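Local coordinates for putative cell surface protein (Streptococcus pyogenes, PDB 4OFQ) that probably acts as a cell-surface adhesin of the antigen I/II family, its C-terminal region being built from beta-sandwich domains and carrying a bound calcium ion, at residues A87-D92 / K140-K145; L103-L108 / A114-S119; D241-T246 / A312-K317; Q296-K301 / S306-D311; E327-V332 / P336-K341. One frame throughout, in Å; residues are numbered along the deposited sequence.

Interactions 1 and 2 lie in the antigen I/II C2 domain, and interactions 3, 4 and 5 in the C-terminal domain, with the centres of 1 and 3 about 63 Å apart. Interactions 3 and 4 are buried and purely apolar across their segments; interaction 4 uses the lead-in to strand 310-318 and interaction 3 the strand itself. Interaction 5 is a partly buried hairpin made mainly of backbone hydrogen bonds, and it touches interaction 3 where Asp241 packs against Glu327 and Tyr328. Interactions 1 and 2 each set a loop turn against a helix, both only partly buried; the first relies on a tyrosine-carboxylate bond, the second on one isoleucine and a water bridge.

Interaction 1: residues A87-D92 / K140-K145; sequences AANGDD and KAYVQK
The hydroxyl of Tyr142 reaches Asp91 from the less usual side of a carboxylate: Tyr142 OH donates to Asp91 OD2 over 2.8 Å, meeting that oxygen on its anti side, 16° out of the carboxylate plane. The carboxylate stands almost upright to the ring, and OD2 lies at the ring's edge. Asn89 prepares this acceptor. Asn89 OD1 accepts from Asp91 N at 3.0 Å, closing an Asx turn, while Asn89 ND2 makes a weak bond of 3.0 Å to Asp91 OD2. Asparagine suits the place because one amide supplies both acceptor and donor. A type I beta turn from Ala87 to Gly90, overlapping the Asx turn, leads out of strand 80-87. Ala87 is small enough to let its CB come within 3.5 Å of Tyr142 CD1, obliquely to the ring. With CG anti to its carbonyl carbon (chi1 -53°), Tyr142 carries its ring from helix 135-143 to the turn, where Val93, Leu96 and Phe138 also pack on it. The buried tyrosine thus brings its hydroxyl to the more exposed turn, and with two donors on OD2, one of them weak, Asp91 probably remains ionised.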
# COMPACT_ATOMS: atom_id res chain seq x y z
N ALA A 87 -27.52 -1.92 1.72
CA ALA A 87 -28.41 -1.51 0.64
C ALA A 87 -28.56 -0.00 0.68
O ALA A 87 -28.27 0.63 1.69
CB ALA A 87 -29.77 -2.18 0.79
N ALA A 88 -29.03 0.57 -0.42
CA ALA A 88 -29.23 2.02 -0.52
C ALA A 88 -30.19 2.58 0.53
O ALA A 88 -30.14 3.78 0.84
CB ALA A 88 -29.69 2.38 -1.90
N ASN A 89 -31.06 1.74 1.07
CA ASN A 89 -32.00 2.18 2.09
C ASN A 89 -31.40 2.10 3.49
O ASN A 89 -32.10 2.32 4.49
CB ASN A 89 -33.30 1.38 2.01
CG ASN A 89 -33.12 -0.08 2.40
OD1 ASN A 89 -32.00 -0.56 2.57
ND2 ASN A 89 -34.24 -0.80 2.54
N GLY A 90 -30.12 1.78 3.56
CA GLY A 90 -29.41 1.70 4.82
C GLY A 90 -29.37 0.31 5.45
O GLY A 90 -28.62 0.10 6.41
N ASP A 91 -30.15 -0.64 4.93
CA ASP A 91 -30.20 -1.98 5.52
C ASP A 91 -28.83 -2.66 5.52
O ASP A 91 -28.12 -2.65 4.52
CB ASP A 91 -31.17 -2.90 4.76
CG ASP A 91 -32.63 -2.50 4.93
OD1 ASP A 91 -32.92 -1.60 5.74
OD2 ASP A 91 -33.48 -3.11 4.25
N ASP A 92 -28.48 -3.27 6.65
CA ASP A 92 -27.32 -4.16 6.71
C ASP A 92 -27.75 -5.48 6.08
O ASP A 92 -28.63 -6.16 6.61
CB ASP A 92 -26.91 -4.37 8.17
CG ASP A 92 -25.80 -5.39 8.33
OD1 ASP A 92 -25.15 -5.77 7.33
OD2 ASP A 92 -25.57 -5.82 9.48
N LYS A 140 -37.34 -9.04 -4.15
CA LYS A 140 -38.45 -8.19 -3.77
C LYS A 140 -38.00 -6.99 -2.93
O LYS A 140 -38.45 -5.86 -3.13
CB LYS A 140 -39.50 -9.02 -3.03
CG LYS A 140 -40.77 -8.30 -2.63
CD LYS A 140 -41.73 -9.27 -1.98
CE LYS A 140 -43.11 -8.66 -1.77
NZ LYS A 140 -44.00 -9.60 -1.03
N ALA A 141 -37.07 -7.23 -2.01
CA ALA A 141 -36.64 -6.19 -1.08
C ALA A 141 -35.70 -5.16 -1.69
O ALA A 141 -35.80 -3.97 -1.38
CB ALA A 141 -35.99 -6.82 0.16
N TYR A 142 -34.77 -5.61 -2.54
CA TYR A 142 -33.72 -4.71 -3.03
C TYR A 142 -33.67 -4.57 -4.55
O TYR A 142 -33.71 -3.46 -5.05
CB TYR A 142 -32.35 -5.13 -2.47
CG TYR A 142 -32.40 -5.23 -0.96
CD1 TYR A 142 -32.51 -4.09 -0.18
CD2 TYR A 142 -32.41 -6.46 -0.33
CE1 TYR A 142 -32.59 -4.17 1.19
CE2 TYR A 142 -32.51 -6.55 1.03
CZ TYR A 142 -32.60 -5.41 1.79
OH TYR A 142 -32.69 -5.51 3.16
N VAL A 143 -33.59 -5.68 -5.26
CA VAL A 143 -33.41 -5.66 -6.71
C VAL A 143 -34.55 -4.96 -7.45
O VAL A 143 -34.33 -4.06 -8.27
CB VAL A 143 -33.26 -7.07 -7.27
CG1 VAL A 143 -33.09 -7.03 -8.79
CG2 VAL A 143 -32.08 -7.80 -6.60
N GLN A 144 -35.77 -5.39 -7.15
CA GLN A 144 -36.97 -4.85 -7.80
C GLN A 144 -37.24 -3.40 -7.40
O GLN A 144 -37.97 -2.67 -8.09
CB GLN A 144 -38.18 -5.74 -7.48
CG GLN A 144 -39.42 -5.45 -8.30
CD GLN A 144 -40.53 -6.45 -8.03
OE1 GLN A 144 -40.82 -6.77 -6.88
NE2 GLN A 144 -41.16 -6.95 -9.10
N LYS A 145 -36.67 -2.99 -6.27
CA LYS A 145 -36.78 -1.60 -5.83
C LYS A 145 -35.63 -0.73 -6.34
O LYS A 145 -35.58 0.47 -6.06
CB LYS A 145 -36.87 -1.53 -4.31
CG LYS A 145 -38.10 -2.25 -3.74
CD LYS A 145 -38.21 -2.06 -2.24
CE LYS A 145 -39.45 -2.74 -1.69
NZ LYS A 145 -39.53 -2.62 -0.21

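Interaction 2: residues L103-L108 / A114-S119; sequences LSQDTL and ALIKAS
A type I beta turn running from Gln105 to Leu108, in the loop between strand 97-102 and helix 110-119, places both its end residues against Ile116 of that helix. Leu108 CD2 meets Ile116 CD1 at 4.0 Å, the two side chains crossing at about a right angle. Gln105 lies obliquely over the same isoleucine, with OE1 4.0 Å from Ile116 CG2. Branching at CB lets Ile116 serve both neighbours: CG2 reaches the glutamine, and CD1, at the end of the other branch, reaches the leucine as well. The OE1 atom of Gln105 has a polar partner beyond this apolar patch. A water donates to Gln105 OE1 over 2.6 Å and accepts from Lys117 NZ at 3.0 Å, the lysine chain being bent at chi2 (-90°) and again at chi4. In the fold, the turn and helix lie beside the mixed sheet, where Phe127 and Met129 of strand 127-132 and Ile173 of strand 164-174 pack on Ile116. The Gln105 side chain is about 9 Å from the calcium ion held by Asp69, Tyr70, Val124 and Glu126. Three residues on from Ile116, Ser119 OG donates to Ile116 O over 2.6 Å, and the hydroxyl and Ser119 N approach that carbonyl from the same face.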
# COMPACT_ATOMS: atom_id res chain seq x y z
N LEU A 103 -11.03 -20.36 -3.37
CA LEU A 103 -9.59 -20.38 -3.60
C LEU A 103 -9.25 -21.00 -4.96
O LEU A 103 -8.17 -20.78 -5.51
CB LEU A 103 -8.86 -21.11 -2.47
CG LEU A 103 -9.03 -20.47 -1.08
CD1 LEU A 103 -8.28 -21.26 -0.00
CD2 LEU A 103 -8.60 -18.99 -1.09
N SER A 104 -10.20 -21.76 -5.50
CA SER A 104 -10.04 -22.42 -6.78
C SER A 104 -11.42 -22.88 -7.24
O SER A 104 -12.26 -23.26 -6.42
CB SER A 104 -9.11 -23.63 -6.66
OG SER A 104 -9.21 -24.47 -7.81
N GLN A 105 -11.68 -22.84 -8.54
CA GLN A 105 -12.99 -23.28 -9.01
C GLN A 105 -13.05 -24.78 -9.25
O GLN A 105 -14.11 -25.29 -9.60
CB GLN A 105 -13.41 -22.54 -10.29
CG GLN A 105 -13.59 -21.05 -10.09
CD GLN A 105 -14.40 -20.43 -11.20
OE1 GLN A 105 -15.52 -20.85 -11.47
NE2 GLN A 105 -13.83 -19.42 -11.86
N ASP A 106 -11.94 -25.48 -9.05
CA ASP A 106 -11.86 -26.90 -9.43
C ASP A 106 -13.01 -27.74 -8.89
O ASP A 106 -13.65 -28.50 -9.64
CB ASP A 106 -10.51 -27.51 -9.01
CG ASP A 106 -9.34 -26.98 -9.84
OD1 ASP A 106 -9.54 -26.02 -10.62
OD2 ASP A 106 -8.22 -27.53 -9.73
N THR A 107 -13.28 -27.60 -7.60
CA THR A 107 -14.37 -28.34 -6.98
C THR A 107 -15.37 -27.40 -6.29
O THR A 107 -16.07 -27.80 -5.36
CB THR A 107 -13.87 -29.45 -6.00
OG1 THR A 107 -12.92 -28.91 -5.07
CG2 THR A 107 -13.20 -30.57 -6.78
N LEU A 108 -15.43 -26.16 -6.77
CA LEU A 108 -16.44 -25.21 -6.32
C LEU A 108 -17.83 -25.82 -6.47
O LEU A 108 -18.09 -26.54 -7.44
CB LEU A 108 -16.36 -23.91 -7.15
CG LEU A 108 -17.54 -22.93 -7.05
CD1 LEU A 108 -17.64 -22.34 -5.64
CD2 LEU A 108 -17.42 -21.81 -8.09
N ALA A 114 -21.54 -23.60 -12.31
CA ALA A 114 -22.31 -23.56 -13.55
C ALA A 114 -22.87 -22.16 -13.81
O ALA A 114 -22.88 -21.68 -14.94
CB ALA A 114 -23.43 -24.59 -13.51
N LEU A 115 -23.35 -21.51 -12.75
CA LEU A 115 -23.81 -20.12 -12.84
C LEU A 115 -22.72 -19.18 -13.34
O LEU A 115 -22.95 -18.38 -14.24
CB LEU A 115 -24.35 -19.64 -11.49
CG LEU A 115 -25.79 -20.05 -11.20
CD1 LEU A 115 -26.20 -19.68 -9.79
CD2 LEU A 115 -26.74 -19.41 -12.21
N ILE A 116 -21.53 -19.26 -12.75
CA ILE A 116 -20.40 -18.47 -13.22
C ILE A 116 -20.07 -18.74 -14.70
O ILE A 116 -19.90 -17.80 -15.49
CB ILE A 116 -19.15 -18.68 -12.33
CG1 ILE A 116 -19.40 -18.07 -10.95
CG2 ILE A 116 -17.91 -18.07 -12.97
CD1 ILE A 116 -18.34 -18.40 -9.92
N LYS A 117 -20.01 -20.02 -15.07
CA LYS A 117 -19.70 -20.44 -16.44
C LYS A 117 -20.65 -19.84 -17.47
O LYS A 117 -20.23 -19.37 -18.53
CB LYS A 117 -19.75 -21.96 -16.57
CG LYS A 117 -18.53 -22.70 -16.03
CD LYS A 117 -17.47 -22.90 -17.10
CE LYS A 117 -16.30 -23.73 -16.58
NZ LYS A 117 -15.63 -23.11 -15.38
N ALA A 118 -21.93 -19.89 -17.16
CA ALA A 118 -22.95 -19.49 -18.12
C ALA A 118 -23.18 -17.98 -18.15
O ALA A 118 -23.90 -17.48 -19.01
CB ALA A 118 -24.25 -20.22 -17.83
N SER A 119 -22.55 -17.27 -17.22
CA SER A 119 -22.80 -15.83 -17.07
C SER A 119 -22.05 -14.93 -18.05
O SER A 119 -22.46 -13.79 -18.29
CB SER A 119 -22.46 -15.40 -15.65
OG SER A 119 -21.06 -15.42 -15.46
O HOH W 1 -17.07 -21.31 -13.45

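Interaction 3: residues D241-T246 / A312-K317; sequences DQLQHT and AFVVVK
Leu243 has an extended backbone (phi -73°, psi 148°) just after strand 237-242 ends, and it faces Val314 and Val316 on the regular strand 310-318. The alternation of that strand sends these two valines to one side, toward Leu243. Beyond Leu243 the chain bends in an inverse gamma turn centred on Gln244, with a weak bond of 2.8 Å from His245 N to Leu243 O. Gln242 NE2 donates to Leu243 O over 2.9 Å and also to Thr287 O. Across the interface a single methyl does the touching. Leu243 CD1 stands 4.5 Å from Val314 CG1 and 4.5 Å from Val316 CG1, a light contact spanning both valines. Leucine suits the spot because its length bridges the two layers, while the shorter beta-branched valines fit an extended strand. The contact joins two sheets face to face, as in a beta sandwich. Asp241 OD2, on the layer of strand 237-242, reaches across to Lys195 NZ of strand 194-198, in the sheet of strand 310-318. Within that sheet strand 310-318 runs between strands 216-222 and 248-257, with Val314 also touching Tyr250 and Tyr290, while on the other layer strands 289-294 and 323-332 flank strand 237-242.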
# COMPACT_ATOMS: atom_id res chain seq x y z
N ASP A 241 20.37 3.57 12.69
CA ASP A 241 21.68 3.01 12.37
C ASP A 241 22.36 2.54 13.66
O ASP A 241 22.63 3.35 14.54
CB ASP A 241 22.53 4.06 11.64
CG ASP A 241 23.77 3.47 11.01
OD1 ASP A 241 24.36 2.55 11.60
OD2 ASP A 241 24.15 3.92 9.91
N GLN A 242 22.59 1.23 13.77
CA GLN A 242 23.34 0.69 14.90
C GLN A 242 24.80 0.72 14.52
O GLN A 242 25.28 -0.17 13.80
CB GLN A 242 22.91 -0.75 15.22
CG GLN A 242 23.79 -1.44 16.27
CD GLN A 242 23.83 -0.71 17.61
OE1 GLN A 242 22.79 -0.53 18.26
NE2 GLN A 242 25.03 -0.31 18.05
N LEU A 243 25.52 1.74 14.97
CA LEU A 243 26.92 1.88 14.62
C LEU A 243 27.74 0.86 15.39
O LEU A 243 27.38 0.48 16.50
CB LEU A 243 27.40 3.30 14.95
CG LEU A 243 26.75 4.41 14.13
CD1 LEU A 243 27.00 5.77 14.78
CD2 LEU A 243 27.25 4.37 12.70
N GLN A 244 28.83 0.40 14.79
CA GLN A 244 29.76 -0.48 15.49
C GLN A 244 30.59 0.40 16.40
O GLN A 244 31.74 0.72 16.09
CB GLN A 244 30.65 -1.21 14.49
CG GLN A 244 31.40 -2.38 15.07
CD GLN A 244 32.14 -3.17 14.00
OE1 GLN A 244 31.55 -3.56 12.98
NE2 GLN A 244 33.42 -3.41 14.22
N HIS A 245 30.00 0.83 17.51
CA HIS A 245 30.64 1.83 18.37
C HIS A 245 31.89 1.37 19.12
O HIS A 245 32.57 2.17 19.75
CB HIS A 245 29.62 2.48 19.33
CG HIS A 245 29.08 1.55 20.37
ND1 HIS A 245 28.80 0.22 20.11
CD2 HIS A 245 28.78 1.75 21.67
CE1 HIS A 245 28.35 -0.35 21.21
NE2 HIS A 245 28.32 0.55 22.17
N THR A 246 32.22 0.08 19.04
CA THR A 246 33.53 -0.38 19.50
C THR A 246 34.65 0.20 18.62
O THR A 246 35.79 0.36 19.07
CB THR A 246 33.64 -1.91 19.44
OG1 THR A 246 33.19 -2.36 18.16
CG2 THR A 246 32.77 -2.55 20.52
N ALA A 312 21.11 11.31 4.90
CA ALA A 312 21.81 11.64 6.13
C ALA A 312 23.30 11.33 5.97
O ALA A 312 23.67 10.34 5.35
CB ALA A 312 21.23 10.86 7.30
N PHE A 313 24.14 12.21 6.50
CA PHE A 313 25.58 11.96 6.50
C PHE A 313 26.05 11.90 7.92
O PHE A 313 25.91 12.87 8.67
CB PHE A 313 26.33 13.07 5.76
CG PHE A 313 25.99 13.15 4.31
CD1 PHE A 313 24.86 13.82 3.88
CD2 PHE A 313 26.79 12.52 3.37
CE1 PHE A 313 24.54 13.88 2.54
CE2 PHE A 313 26.48 12.58 2.02
CZ PHE A 313 25.35 13.27 1.61
N VAL A 314 26.64 10.77 8.29
CA VAL A 314 27.05 10.52 9.66
C VAL A 314 28.57 10.43 9.72
O VAL A 314 29.17 9.57 9.06
CB VAL A 314 26.41 9.22 10.19
CG1 VAL A 314 26.93 8.90 11.58
CG2 VAL A 314 24.89 9.36 10.20
N VAL A 315 29.17 11.32 10.50
CA VAL A 315 30.63 11.42 10.59
C VAL A 315 31.11 10.71 11.85
O VAL A 315 30.60 10.99 12.93
CB VAL A 315 31.07 12.89 10.62
CG1 VAL A 315 32.56 12.98 10.81
CG2 VAL A 315 30.66 13.60 9.32
N VAL A 316 32.06 9.79 11.70
CA VAL A 316 32.61 9.05 12.83
C VAL A 316 34.14 9.10 12.82
O VAL A 316 34.75 9.38 11.78
CB VAL A 316 32.15 7.56 12.85
CG1 VAL A 316 30.63 7.46 12.75
CG2 VAL A 316 32.81 6.77 11.72
N LYS A 317 34.74 8.87 13.98
CA LYS A 317 36.19 8.73 14.09
C LYS A 317 36.53 7.24 14.31
O LYS A 317 35.87 6.56 15.11
CB LYS A 317 36.71 9.58 15.24
CG LYS A 317 38.16 9.36 15.61
CD LYS A 317 38.52 10.19 16.83
CE LYS A 317 39.98 10.06 17.22
NZ LYS A 317 40.30 10.91 18.41

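Interaction 4: residues Q296-K301 / S306-D311; sequences QDFLAK and SEFGAD
Ser306 OG, two residues before the Phe308 that makes the contact, is engaged twice: it donates to Glu307 O over 2.8 Å, in the carbonyl plane and on a lone pair, and it is also bonded to Thr262 N. A small hydroxyl suits this buried position, where it satisfies backbone groups as the chain leads into strand 310-318. The contact itself is an aromatic cluster of the beta-sandwich domain, in which the short helix 296-299 lays two side chains against Phe308. Phe298 CE2 comes to 3.7 Å from Phe308 CE1, and that Phe308 carbon lies at the edge of the Phe298 ring, near its plane. Phe298 reaches across because its CG is anti to the backbone N (chi1 172°). Phe308 has the same choice of first torsion (chi1 -179°), which sends its ring from the loop toward the helix. Further rings continue the cluster: Tyr278 stacks on Phe298, while Tyr237 and Phe294 meet Phe308 edge-to-face. Phenylalanine suits the place, since its ring brings no polar group into the buried layer. The helical turn is kept by Ala300 N bonding to Gln296 O at 2.8 Å. Leucine completes the layer with a compact branched end, crossing the Phe308 side chain at about a right angle: Leu299 CD2 lies 3.8 Å from Phe308 CZ and 4.1 Å from Phe308 CE2.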
# COMPACT_ATOMS: atom_id res chain seq x y z
N GLN A 296 6.71 14.83 12.68
CA GLN A 296 5.42 14.57 12.05
C GLN A 296 4.72 15.84 11.56
O GLN A 296 4.10 15.84 10.50
CB GLN A 296 4.48 13.81 12.98
CG GLN A 296 4.91 12.40 13.28
CD GLN A 296 3.78 11.58 13.89
OE1 GLN A 296 3.41 11.77 15.05
NE2 GLN A 296 3.24 10.65 13.10
N ASP A 297 4.79 16.92 12.34
CA ASP A 297 4.10 18.15 11.95
C ASP A 297 4.69 18.73 10.66
O ASP A 297 3.98 19.38 9.88
CB ASP A 297 4.09 19.17 13.10
CG ASP A 297 5.45 19.39 13.71
OD1 ASP A 297 5.92 18.50 14.46
OD2 ASP A 297 6.06 20.45 13.44
N PHE A 298 5.98 18.50 10.44
CA PHE A 298 6.62 18.85 9.17
C PHE A 298 6.17 17.91 8.05
O PHE A 298 5.72 18.36 6.99
CB PHE A 298 8.14 18.83 9.27
CG PHE A 298 8.83 19.00 7.94
CD1 PHE A 298 8.83 20.23 7.29
CD2 PHE A 298 9.44 17.93 7.32
CE1 PHE A 298 9.46 20.38 6.06
CE2 PHE A 298 10.06 18.07 6.10
CZ PHE A 298 10.07 19.30 5.47
N LEU A 299 6.31 16.61 8.28
CA LEU A 299 5.92 15.61 7.29
C LEU A 299 4.48 15.83 6.84
O LEU A 299 4.16 15.65 5.67
CB LEU A 299 6.08 14.20 7.84
CG LEU A 299 7.53 13.77 8.09
CD1 LEU A 299 7.59 12.38 8.70
CD2 LEU A 299 8.33 13.85 6.81
N ALA A 300 3.63 16.25 7.77
CA ALA A 300 2.22 16.45 7.45
C ALA A 300 1.97 17.59 6.45
O ALA A 300 0.89 17.68 5.86
CB ALA A 300 1.41 16.67 8.73
N LYS A 301 2.97 18.44 6.27
CA LYS A 301 2.83 19.59 5.38
C LYS A 301 3.27 19.33 3.93
O LYS A 301 3.03 20.16 3.06
CB LYS A 301 3.59 20.80 5.95
CG LYS A 301 3.06 21.28 7.30
CD LYS A 301 3.89 22.42 7.84
CE LYS A 301 3.22 23.07 9.04
NZ LYS A 301 3.99 24.27 9.50
N SER A 306 4.10 16.49 -4.50
CA SER A 306 5.53 16.72 -4.31
C SER A 306 6.27 15.44 -3.93
O SER A 306 5.79 14.65 -3.12
CB SER A 306 5.79 17.76 -3.21
OG SER A 306 7.19 17.90 -2.96
N GLU A 307 7.45 15.25 -4.51
CA GLU A 307 8.34 14.18 -4.05
C GLU A 307 8.87 14.52 -2.66
O GLU A 307 8.80 15.67 -2.24
CB GLU A 307 9.51 14.00 -5.01
CG GLU A 307 9.13 13.51 -6.39
CD GLU A 307 10.33 13.05 -7.21
OE1 GLU A 307 11.38 13.72 -7.14
OE2 GLU A 307 10.22 12.02 -7.91
N PHE A 308 9.41 13.53 -1.96
CA PHE A 308 10.11 13.78 -0.70
C PHE A 308 11.28 12.84 -0.57
O PHE A 308 11.15 11.63 -0.78
CB PHE A 308 9.17 13.65 0.51
CG PHE A 308 9.85 13.93 1.84
CD1 PHE A 308 9.98 15.23 2.31
CD2 PHE A 308 10.38 12.89 2.60
CE1 PHE A 308 10.62 15.49 3.52
CE2 PHE A 308 11.02 13.15 3.81
CZ PHE A 308 11.13 14.46 4.27
N GLY A 309 12.45 13.38 -0.24
CA GLY A 309 13.59 12.52 0.02
C GLY A 309 14.70 13.27 0.73
O GLY A 309 14.83 14.49 0.57
N ALA A 310 15.49 12.55 1.51
CA ALA A 310 16.63 13.15 2.19
C ALA A 310 17.73 12.13 2.36
O ALA A 310 17.46 10.92 2.45
CB ALA A 310 16.20 13.70 3.55
N ASP A 311 18.98 12.61 2.40
CA ASP A 311 20.13 11.79 2.75
C ASP A 311 20.69 12.26 4.07
O ASP A 311 20.74 13.48 4.34
CB ASP A 311 21.25 11.92 1.71
CG ASP A 311 20.94 11.21 0.41
OD1 ASP A 311 19.90 10.50 0.34
OD2 ASP A 311 21.73 11.37 -0.54

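Interaction 5: residues E327-V332 / P336-K341; sequences EYTLYV and PVKSNK
Tyr328 and Ser339 satisfy each other twice. Ser339 N donates to Tyr328 O over 2.8 Å, and Tyr328 N gives its hydrogen to Ser339 OG, also at 2.8 Å. With OG set between its backbone N and carbonyl carbon (chi1 72°), the serine hydroxyl stands in for a backbone acceptor, and Ser339 OG gives its own proton to Asn340 O at 2.7 Å. Further along, Leu330 N bonds Val337 O at 2.8 Å and Val337 N returns to Leu330 O at 2.7 Å. The Leu330-Val337 bonds belong to the antiparallel beta hairpin of strands 323-332 and 335-338, in which these two residues form the hydrogen-bonded pair. Proline is at home in the non-hydrogen-bonded pair with Tyr331, where no N-H is asked for across the strands; Pro336 CB packs 3.6 Å from Tyr331 CE2. Strand 323-332 is also paired with strand 237-242, Thr329 bonding to Val240 and Tyr331 to Lys238. Glu327 lacks a direct salt bridge here. Two waters donate to its OE1, one also bonding Ser339 O and the other accepting from Lys338 NZ at 3.1 Å, while Lys341 slants across it, its CE 3.5 Å from Glu327 OE1. Asn340 OD1 is taken by Lys195 N.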
# COMPACT_ATOMS: atom_id res chain seq x y z
N GLU A 327 25.26 -0.70 8.44
CA GLU A 327 24.07 -0.82 7.61
C GLU A 327 23.08 0.12 8.27
O GLU A 327 23.30 0.54 9.41
CB GLU A 327 23.52 -2.26 7.59
CG GLU A 327 22.92 -2.70 8.91
CD GLU A 327 22.38 -4.15 8.92
OE1 GLU A 327 22.17 -4.77 7.85
OE2 GLU A 327 22.17 -4.67 10.04
N TYR A 328 22.00 0.47 7.58
CA TYR A 328 20.98 1.28 8.22
C TYR A 328 19.61 0.86 7.75
O TYR A 328 19.49 0.16 6.74
CB TYR A 328 21.24 2.78 7.99
CG TYR A 328 20.42 3.44 6.91
CD1 TYR A 328 20.82 3.40 5.57
CD2 TYR A 328 19.25 4.13 7.23
CE1 TYR A 328 20.05 4.03 4.57
CE2 TYR A 328 18.50 4.74 6.26
CZ TYR A 328 18.89 4.70 4.94
OH TYR A 328 18.10 5.33 3.99
N THR A 329 18.59 1.26 8.49
CA THR A 329 17.23 0.94 8.13
C THR A 329 16.45 2.23 8.10
O THR A 329 16.50 3.02 9.05
CB THR A 329 16.57 -0.02 9.15
OG1 THR A 329 17.25 -1.28 9.12
CG2 THR A 329 15.11 -0.25 8.77
N LEU A 330 15.73 2.46 7.01
CA LEU A 330 14.86 3.61 6.90
C LEU A 330 13.44 3.12 7.18
O LEU A 330 13.05 2.04 6.74
CB LEU A 330 14.93 4.19 5.48
CG LEU A 330 14.13 5.47 5.26
CD1 LEU A 330 14.75 6.65 6.04
CD2 LEU A 330 14.01 5.79 3.76
N TYR A 331 12.68 3.89 7.94
CA TYR A 331 11.28 3.57 8.19
C TYR A 331 10.46 4.62 7.48
O TYR A 331 10.55 5.79 7.80
CB TYR A 331 10.98 3.56 9.69
CG TYR A 331 11.59 2.37 10.39
CD1 TYR A 331 12.90 2.41 10.86
CD2 TYR A 331 10.87 1.19 10.57
CE1 TYR A 331 13.47 1.32 11.50
CE2 TYR A 331 11.43 0.10 11.20
CZ TYR A 331 12.72 0.17 11.67
OH TYR A 331 13.30 -0.91 12.29
N VAL A 332 9.69 4.21 6.47
CA VAL A 332 8.81 5.15 5.77
C VAL A 332 7.38 4.71 6.03
O VAL A 332 6.98 3.64 5.56
CB VAL A 332 9.04 5.12 4.25
CG1 VAL A 332 8.14 6.13 3.55
CG2 VAL A 332 10.50 5.40 3.93
N PRO A 336 9.88 -0.86 7.13
CA PRO A 336 11.34 -0.86 7.28
C PRO A 336 12.02 -1.19 5.96
O PRO A 336 11.62 -2.15 5.30
CB PRO A 336 11.59 -1.98 8.29
CG PRO A 336 10.44 -2.90 8.13
CD PRO A 336 9.26 -2.05 7.74
N VAL A 337 13.03 -0.39 5.60
CA VAL A 337 13.78 -0.62 4.37
C VAL A 337 15.23 -0.76 4.79
O VAL A 337 15.85 0.21 5.27
CB VAL A 337 13.61 0.56 3.37
CG1 VAL A 337 14.05 0.13 1.97
CG2 VAL A 337 12.14 1.02 3.33
N LYS A 338 15.78 -1.96 4.65
CA LYS A 338 17.15 -2.21 5.08
C LYS A 338 18.15 -1.94 3.96
O LYS A 338 17.98 -2.43 2.84
CB LYS A 338 17.31 -3.64 5.60
CG LYS A 338 18.72 -3.97 6.04
CD LYS A 338 18.83 -5.42 6.48
CE LYS A 338 18.03 -5.67 7.75
NZ LYS A 338 18.16 -7.08 8.21
N SER A 339 19.21 -1.19 4.26
CA SER A 339 20.21 -0.87 3.26
C SER A 339 21.15 -2.05 3.04
O SER A 339 21.16 -3.02 3.82
CB SER A 339 21.05 0.34 3.72
OG SER A 339 21.92 -0.03 4.79
N ASN A 340 21.96 -1.97 1.99
CA ASN A 340 23.13 -2.83 1.88
C ASN A 340 24.03 -2.58 3.07
O ASN A 340 23.92 -1.56 3.76
CB ASN A 340 23.90 -2.49 0.61
CG ASN A 340 24.30 -1.02 0.56
OD1 ASN A 340 23.46 -0.16 0.33
ND2 ASN A 340 25.58 -0.73 0.79
N LYS A 341 24.94 -3.52 3.31
CA LYS A 341 26.03 -3.29 4.25
C LYS A 341 27.22 -2.66 3.53
O LYS A 341 27.34 -2.78 2.30
CB LYS A 341 26.48 -4.60 4.90
CG LYS A 341 25.53 -5.12 6.00
CD LYS A 341 26.24 -5.11 7.38
CE LYS A 341 25.42 -5.83 8.45
NZ LYS A 341 26.14 -5.94 9.77
O HOH W 2 22.33 -5.54 4.74
O HOH W 3 21.27 -7.39 8.11